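Local coordinates for protein ribulose bisphosphate carboxylase (Pyrococcus horikoshii, PDB 2CWX) that probably catalyses the magnesium-dependent carboxylation of ribulose 1,5-bisphosphate to two molecules of 3-phosphoglycerate in an archaeal pathway of AMP degradation, at residues Q309-T314 with F344-G349. Sequence-based numbering, arbitrary orientation.
Sequences QIHTGT and FPVASG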
loop_
_atom_site.group_PDB
_atom_site.type_symbol
_atom_site.label_atom_id
_atom_site.label_comp_id
_atom_site.label_asym_id
_atom_site.label_seq_id
_atom_site.Cartn_x
_atom_site.Cartn_y
_atom_site.Cartn_z
ATOM N N GLN A 309 -16.454 24.223 19.364
ATOM C CA GLN A 309 -17.053 25.555 19.487
ATOM C C GLN A 309 -18.174 25.592 18.465
ATOM O O GLN A 309 -18.038 24.997 17.394
ATOM C CB GLN A 309 -16.075 26.708 19.146
ATOM C CG GLN A 309 -14.696 26.374 19.293
ATOM C CD GLN A 309 -13.707 27.485 19.109
ATOM O OE1 GLN A 309 -13.741 28.243 18.118
ATOM N NE2 GLN A 309 -12.716 27.492 19.969
ATOM N N ILE A 310 -19.243 26.285 18.758
ATOM C CA ILE A 310 -20.322 26.472 17.812
ATOM C C ILE A 310 -20.964 27.844 17.957
ATOM O O ILE A 310 -21.123 28.318 19.065
ATOM C CB ILE A 310 -21.388 25.353 17.966
ATOM C CG1 ILE A 310 -22.382 25.387 16.819
ATOM C CG2 ILE A 310 -22.120 25.443 19.279
ATOM C CD1 ILE A 310 -23.256 24.105 16.740
ATOM N N HIS A 311 -21.365 28.444 16.834
ATOM C CA HIS A 311 -22.128 29.709 16.844
ATOM C C HIS A 311 -23.521 29.519 17.489
ATOM O O HIS A 311 -24.231 28.578 17.137
ATOM C CB HIS A 311 -22.362 30.248 15.416
ATOM C CG HIS A 311 -21.127 30.553 14.630
ATOM N ND1 HIS A 311 -21.158 30.752 13.258
ATOM C CD2 HIS A 311 -19.829 30.711 14.998
ATOM C CE1 HIS A 311 -19.925 30.993 12.828
ATOM N NE2 HIS A 311 -19.105 30.986 13.860
ATOM N N THR A 312 -23.884 30.373 18.453
ATOM C CA THR A 312 -25.234 30.383 19.028
ATOM C C THR A 312 -25.998 31.721 18.930
ATOM O O THR A 312 -27.225 31.726 18.996
ATOM C CB THR A 312 -25.221 29.980 20.528
ATOM O OG1 THR A 312 -24.519 30.959 21.298
ATOM C CG2 THR A 312 -24.452 28.685 20.768
ATOM N N GLY A 313 -25.295 32.840 18.852
ATOM C CA GLY A 313 -25.940 34.153 18.991
ATOM C C GLY A 313 -25.583 34.988 20.233
ATOM O O GLY A 313 -24.995 34.487 21.209
ATOM N N THR A 314 -25.990 36.271 20.178
ATOM C CA THR A 314 -25.592 37.324 21.125
ATOM C C THR A 314 -26.698 38.277 21.518
ATOM O O THR A 314 -27.746 38.321 20.859
ATOM C CB THR A 314 -24.599 38.215 20.457
ATOM O OG1 THR A 314 -25.124 38.631 19.190
ATOM C CG2 THR A 314 -23.371 37.457 20.121
ATOM N N PHE A 344 -17.503 25.484 23.644
ATOM C CA PHE A 344 -17.569 26.953 23.682
ATOM C C PHE A 344 -18.692 27.469 22.807
ATOM O O PHE A 344 -18.666 27.225 21.600
ATOM C CB PHE A 344 -16.330 27.574 23.079
ATOM C CG PHE A 344 -15.233 27.919 24.052
ATOM C CD1 PHE A 344 -14.019 27.290 23.964
ATOM C CD2 PHE A 344 -15.387 28.924 24.968
ATOM C CE1 PHE A 344 -12.963 27.623 24.804
ATOM C CE2 PHE A 344 -14.346 29.259 25.839
ATOM C CZ PHE A 344 -13.139 28.611 25.767
ATOM N N PRO A 345 -19.622 28.240 23.347
ATOM C CA PRO A 345 -20.475 29.062 22.506
ATOM C C PRO A 345 -19.660 30.132 21.804
ATOM O O PRO A 345 -18.729 30.640 22.384
ATOM C CB PRO A 345 -21.435 29.743 23.509
ATOM C CG PRO A 345 -21.279 28.999 24.772
ATOM C CD PRO A 345 -19.932 28.397 24.767
ATOM N N VAL A 346 -20.028 30.475 20.579
ATOM C CA VAL A 346 -19.356 31.541 19.852
ATOM C C VAL A 346 -20.417 32.618 19.736
ATOM O O VAL A 346 -21.503 32.382 19.186
ATOM C CB VAL A 346 -18.919 31.096 18.430
ATOM C CG1 VAL A 346 -18.227 32.222 17.668
ATOM C CG2 VAL A 346 -18.011 29.886 18.531
ATOM N N ALA A 347 -20.112 33.797 20.258
ATOM C CA ALA A 347 -21.029 34.924 20.149
ATOM C C ALA A 347 -20.577 35.825 19.004
ATOM O O ALA A 347 -19.377 36.096 18.854
ATOM C CB ALA A 347 -21.068 35.669 21.482
ATOM N N SER A 348 -21.520 36.252 18.162
ATOM C CA SER A 348 -21.250 37.229 17.095
ATOM C C SER A 348 -22.499 37.963 16.709
ATOM O O SER A 348 -23.590 37.601 17.143
ATOM C CB SER A 348 -20.758 36.552 15.825
ATOM O OG SER A 348 -21.851 35.954 15.143
ATOM N N GLY A 349 -22.344 38.969 15.863
ATOM C CA GLY A 349 -23.474 39.754 15.387
ATOM C C GLY A 349 -23.421 41.188 15.897
ATOM O O GLY A 349 -24.030 41.497 16.926
HETATM O O HOH W 1 -23.368 33.065 16.409
#
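Val346 packs against His311 and Gln309 on the barrel-lumen face of two neighbouring parallel strands, a worked example of how a TIM barrel lines its interior. Strands 309-311 and 344-347, linked through helix 323-334 in a beta-alpha-beta unit, are joined by a backbone ladder: Ile310 N to Phe344 O (3.0 Å), Val346 N to Ile310 O (2.9 Å) and Thr312 N to Val346 O (3.2 Å). The tight part is the packing of Val346, which buries 92 Å², more than any other residue here. Val346 turns CG1 away from its own N (chi1 179°), which lays that methyl obliquely against the imidazole, 3.5 Å from His311 CD2, while CG2 lies 3.8 Å from Gln309 CB. Replacing Val346 by alanine would remove both methyls and probably leave a gap beside His311 CD2 and Gln309 CB, with one side of the ring less well supported. His276 holds Gln309 OE1, and His278 meets the His311 ring edge to face. Beyond the strands the regular ladder ends and weaker, less ordered links take over. One water touches Gly313 N, Val346 O and Ser348 OG through weak bonds, and Ser348 and Gly349 are partly exposed. The poorly ordered Thr314 donates from OG1 to Ser348 O (2.8 Å), coming from above the carbonyl plane. Predicted substrate-binding residues, His311, Ser348 and Gly349, thus sit where an ordered, hydrogen-bonded strand pair gives way to partly exposed loop residues, consistent with ribulose 1,5-bisphosphate binding at the C-terminal ends of the barrel strands, as in this family.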